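Side-chain contacts in putative methylthioribose-1-phosphate isomerase (Archaeoglobus fulgidus, PDB 1T5O), which probably catalyses the interconversion of methylthioribose-1-phosphate and methylthioribulose-1-phosphate, an isomerase step of methionine salvage: residues A[289-294]-A[298-303]; A[317-320]-A[325-328]. One frame throughout, in Å; residues are numbered along the deposited sequence.

Contact 1: residues A[289-294]-A[298-303]; sequences LIFCGK and APLNVK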
loop_
_atom_site.group_PDB
_atom_site.type_symbol
_atom_site.label_atom_id
_atom_site.label_comp_id
_atom_site.label_asym_id
_atom_site.label_seq_id
_atom_site.Cartn_x
_atom_site.Cartn_y
_atom_site.Cartn_z
ATOM N N LEU A 289 3.808 -3.666 9.741
ATOM C CA LEU A 289 3.701 -4.413 8.474
ATOM C C LEU A 289 3.339 -5.890 8.681
ATOM O O LEU A 289 3.028 -6.600 7.727
ATOM C CB LEU A 289 5.031 -4.400 7.719
ATOM C CG LEU A 289 5.495 -3.221 6.849
ATOM C CD1 LEU A 289 4.713 -3.204 5.566
ATOM C CD2 LEU A 289 5.347 -1.929 7.601
ATOM N N ILE A 290 3.396 -6.343 9.928
ATOM C CA ILE A 290 3.178 -7.749 10.255
ATOM C C ILE A 290 1.749 -8.076 10.690
ATOM O O ILE A 290 1.254 -9.172 10.463
ATOM C CB ILE A 290 4.232 -8.188 11.344
ATOM C CG1 ILE A 290 5.636 -8.129 10.717
ATOM C CG2 ILE A 290 3.957 -9.624 11.850
ATOM C CD1 ILE A 290 6.790 -8.381 11.681
ATOM N N PHE A 291 1.091 -7.102 11.295
ATOM C CA PHE A 291 -0.268 -7.255 11.770
ATOM C C PHE A 291 -1.106 -6.105 11.238
ATOM O O PHE A 291 -0.588 -5.012 10.997
ATOM C CB PHE A 291 -0.282 -7.196 13.302
ATOM C CG PHE A 291 0.054 -8.491 13.965
ATOM C CD1 PHE A 291 -0.922 -9.471 14.129
ATOM C CD2 PHE A 291 1.348 -8.747 14.410
ATOM C CE1 PHE A 291 -0.610 -10.693 14.726
ATOM C CE2 PHE A 291 1.674 -9.972 15.007
ATOM C CZ PHE A 291 0.692 -10.942 15.163
ATOM N N CYS A 292 -2.394 -6.364 11.042
ATOM C CA CYS A 292 -3.326 -5.325 10.610
ATOM C C CYS A 292 -4.559 -5.560 11.455
ATOM O O CYS A 292 -5.336 -6.486 11.201
ATOM C CB CYS A 292 -3.684 -5.434 9.140
ATOM S SG CYS A 292 -4.203 -3.814 8.562
ATOM N N GLY A 293 -4.753 -4.700 12.449
ATOM C CA GLY A 293 -5.850 -4.911 13.367
ATOM C C GLY A 293 -5.139 -5.975 14.173
ATOM O O GLY A 293 -4.018 -5.726 14.636
ATOM N N LYS A 294 -5.729 -7.155 14.330
ATOM C CA LYS A 294 -5.024 -8.197 15.062
ATOM C C LYS A 294 -4.843 -9.401 14.139
ATOM O O LYS A 294 -4.552 -10.517 14.577
ATOM C CB LYS A 294 -5.776 -8.596 16.343
ATOM C CG LYS A 294 -6.924 -9.580 16.164
ATOM C CD LYS A 294 -7.273 -10.237 17.506
ATOM C CE LYS A 294 -8.362 -11.302 17.359
ATOM N NZ LYS A 294 -8.639 -11.980 18.660
ATOM N N ALA A 298 1.772 -11.127 7.720
ATOM C CA ALA A 298 3.108 -11.492 7.267
ATOM C C ALA A 298 3.728 -12.496 8.235
ATOM O O ALA A 298 3.263 -12.632 9.362
ATOM C CB ALA A 298 3.993 -10.239 7.199
ATOM N N PRO A 299 4.774 -13.222 7.805
ATOM C CA PRO A 299 5.392 -14.175 8.736
ATOM C C PRO A 299 5.914 -13.341 9.905
ATOM O O PRO A 299 6.432 -12.243 9.702
ATOM C CB PRO A 299 6.522 -14.787 7.914
ATOM C CG PRO A 299 5.993 -14.720 6.499
ATOM C CD PRO A 299 5.347 -13.347 6.455
ATOM N N LEU A 300 5.782 -13.862 11.125
ATOM C CA LEU A 300 6.198 -13.132 12.327
ATOM C C LEU A 300 7.631 -12.637 12.349
ATOM O O LEU A 300 7.889 -11.554 12.864
ATOM C CB LEU A 300 5.959 -13.978 13.582
ATOM C CG LEU A 300 4.513 -14.384 13.846
ATOM C CD1 LEU A 300 4.468 -15.275 15.101
ATOM C CD2 LEU A 300 3.655 -13.135 14.031
ATOM N N ASN A 301 8.553 -13.415 11.800
ATOM C CA ASN A 301 9.964 -13.039 11.811
ATOM C C ASN A 301 10.489 -12.465 10.515
ATOM O O ASN A 301 11.692 -12.420 10.297
ATOM C CB ASN A 301 10.819 -14.241 12.192
ATOM C CG ASN A 301 10.451 -14.794 13.542
ATOM O OD1 ASN A 301 10.029 -14.052 14.441
ATOM N ND2 ASN A 301 10.620 -16.102 13.709
ATOM N N VAL A 302 9.600 -12.008 9.651
ATOM C CA VAL A 302 10.054 -11.444 8.391
ATOM C C VAL A 302 10.805 -10.135 8.659
ATOM O O VAL A 302 10.473 -9.390 9.584
ATOM C CB VAL A 302 8.854 -11.157 7.436
ATOM C CG1 VAL A 302 8.040 -9.966 7.959
ATOM C CG2 VAL A 302 9.358 -10.920 6.013
ATOM N N LYS A 303 11.845 -9.896 7.870
ATOM C CA LYS A 303 12.619 -8.663 7.940
ATOM C C LYS A 303 11.760 -7.564 7.299
ATOM O O LYS A 303 11.192 -7.755 6.223
ATOM C CB LYS A 303 13.914 -8.817 7.153
ATOM C CG LYS A 303 14.769 -7.568 7.180
ATOM C CD LYS A 303 16.142 -7.838 6.598
ATOM C CE LYS A 303 17.099 -6.734 7.003
ATOM N NZ LYS A 303 16.536 -5.408 6.674
#

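Contact 2: residues A[317-320]-A[325-328]; sequences VTAL and GVIY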
loop_
_atom_site.group_PDB
_atom_site.type_symbol
_atom_site.label_atom_id
_atom_site.label_comp_id
_atom_site.label_asym_id
_atom_site.label_seq_id
_atom_site.Cartn_x
_atom_site.Cartn_y
_atom_site.Cartn_z
ATOM N N VAL A 317 8.267 19.084 -7.812
ATOM C CA VAL A 317 7.263 19.933 -7.161
ATOM C C VAL A 317 6.982 21.138 -8.065
ATOM O O VAL A 317 7.890 21.928 -8.372
ATOM C CB VAL A 317 7.771 20.415 -5.793
ATOM C CG1 VAL A 317 6.746 21.367 -5.150
ATOM C CG2 VAL A 317 8.034 19.181 -4.884
ATOM N N THR A 318 5.734 21.255 -8.503
ATOM C CA THR A 318 5.306 22.336 -9.399
ATOM C C THR A 318 5.322 23.683 -8.680
ATOM O O THR A 318 5.691 24.711 -9.260
ATOM C CB THR A 318 3.871 22.057 -9.931
ATOM O OG1 THR A 318 3.820 20.724 -10.472
ATOM C CG2 THR A 318 3.484 23.080 -11.027
ATOM N N ALA A 319 4.907 23.678 -7.414
ATOM C CA ALA A 319 4.921 24.896 -6.629
ATOM C C ALA A 319 4.687 24.560 -5.169
ATOM O O ALA A 319 4.089 23.527 -4.850
ATOM C CB ALA A 319 3.811 25.882 -7.139
ATOM N N LEU A 320 5.153 25.446 -4.293
ATOM C CA LEU A 320 4.962 25.314 -2.861
ATOM C C LEU A 320 3.843 26.318 -2.504
ATOM O O LEU A 320 3.857 27.452 -2.954
ATOM C CB LEU A 320 6.271 25.674 -2.125
ATOM C CG LEU A 320 7.500 24.838 -2.504
ATOM C CD1 LEU A 320 8.762 25.435 -1.897
ATOM C CD2 LEU A 320 7.310 23.387 -2.041
ATOM N N GLY A 325 2.301 32.915 0.350
ATOM C CA GLY A 325 2.004 32.901 -1.066
ATOM C C GLY A 325 2.470 31.630 -1.766
ATOM O O GLY A 325 3.064 30.735 -1.145
ATOM N N VAL A 326 2.197 31.548 -3.067
ATOM C CA VAL A 326 2.615 30.385 -3.860
ATOM C C VAL A 326 4.054 30.633 -4.343
ATOM O O VAL A 326 4.362 31.691 -4.868
ATOM C CB VAL A 326 1.663 30.165 -5.080
ATOM C CG1 VAL A 326 2.147 28.984 -5.937
ATOM C CG2 VAL A 326 0.264 29.847 -4.577
ATOM N N ILE A 327 4.930 29.654 -4.162
ATOM C CA ILE A 327 6.326 29.793 -4.564
ATOM C C ILE A 327 6.672 28.854 -5.731
ATOM O O ILE A 327 6.467 27.635 -5.647
ATOM C CB ILE A 327 7.247 29.456 -3.377
ATOM C CG1 ILE A 327 6.843 30.291 -2.156
ATOM C CG2 ILE A 327 8.690 29.747 -3.718
ATOM C CD1 ILE A 327 7.716 29.966 -0.896
ATOM N N TYR A 328 7.242 29.416 -6.787
ATOM C CA TYR A 328 7.600 28.629 -7.972
ATOM C C TYR A 328 9.097 28.477 -8.139
ATOM O O TYR A 328 9.865 29.178 -7.489
ATOM C CB TYR A 328 7.086 29.308 -9.240
ATOM C CG TYR A 328 5.606 29.404 -9.331
ATOM C CD1 TYR A 328 4.937 30.538 -8.863
ATOM C CD2 TYR A 328 4.862 28.375 -9.890
ATOM C CE1 TYR A 328 3.568 30.639 -8.954
ATOM C CE2 TYR A 328 3.483 28.472 -9.988
ATOM C CZ TYR A 328 2.850 29.610 -9.514
ATOM O OH TYR A 328 1.493 29.723 -9.583
#

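Contact 1: residues A[289-294]-A[298-303]
Ile290 is the bump and the chain of Ala298 to Val302 the hollow in this loop packing, where a type I beta turn from Pro299 to Val302 folds over Ile290. The turn, closed by its own bond from Val302 N to Pro299 O, arches round the isoleucine, and each branch meets a different part of the wall. CD1 reaches toward the turn's backbone and stops 3.6 Å from Leu300 O; the Ile290 and Val302 side chains slide past each other in opposite directions, with Ile290 CG1 4.1 Å from Val302 CG1. With CG2 anti to the backbone N, the methyl branch faces the Leu300 side chain, which crosses Ile290 at about a right angle, CG2 and Leu300 CD2 lying 4.1 Å apart. Were Ile290 an alanine, the inside of the turn would probably be left with a gap, and Leu300 CD2 and Val302 CG1 would lose the branches they rest against. At the base, Ala298 CB points into the contact and sits 3.8 Å from Leu289 O. The Leu300 and Val302 carbonyls are both held by Arg286, while a disulfide between Cys292 and Cys292 of the second subunit ties strand 291-292 to its counterpart there. Between the two segments the backbone offers a weak bond from Ala298 N to Ile290 O. Leu300 CD2 ends the packing as a bridge, meeting the Phe291 ring obliquely, 3.9 Å from both Phe291 CE2 and Phe291 CZ.

Contact 2: residues A[317-320]-A[325-328]
Leu320 and Ile327 form the antiparallel, hydrogen-bonded pair at the heart of a beta hairpin, strands 319-322 and 325-327. Two nearly straight bonds join them: Leu320 N gives to Ile327 O at 2.9 Å (168° at the hydrogen), and Ile327 N gives to Leu320 O at 2.7 Å. Both donors lie in the plane of the carbonyl they meet. Each oxygen also receives a CA-H contact, Ile327 O from Ala319 CA and Leu320 O from Val326 CA, each 3.3 Å long.

On the face of Leu320 and Ile327 the side chains touch near their roots, CB to CB at 4.1 Å. Away from that face, two side chains meet the methyl of the small Ala319. Val326 CG1, turned anti to its own backbone N (chi1 177°), comes within 3.7 Å of Ala319 CB, and the Tyr328 ring lies obliquely by the same methyl, its CD2 3.9 Å from Ala319 CB and 3.8 Å from Thr318 O.

A second shell fixes both ends: Thr318 OG1 bonds to Phe261 N, Gly325 O to Thr322 OG1, and Tyr328 O to Asn334 ND2. Strand 319-322 runs parallel to strand 261-264, while 325-327 closes this side of the chain's central sheet. Helix 331-338 packs against the Leu320 and Ile327 face, with Tyr331 and Val335 on the leucine and Asn334 and Val338 on the isoleucine.

Contact 1 and contact 2 follow one another along the chain within the same family region, yet they are structurally separate: their centres lie 39 Å apart and their nearest atoms about 25 Å. Contact 1 belongs to the dimer interface, where residues of the second subunit pack against it, whereas no other chain of the assembly touches contact 2, at the border of the central sheet. Neither reaches the predicted substrate-binding residues nearest to it. The Leu289 side chain is about 11 Å from those of Gln193 and Lys244, and the Leu320 side chain about 10 Å from that of Asn243, all three predicted substrate-binding residues.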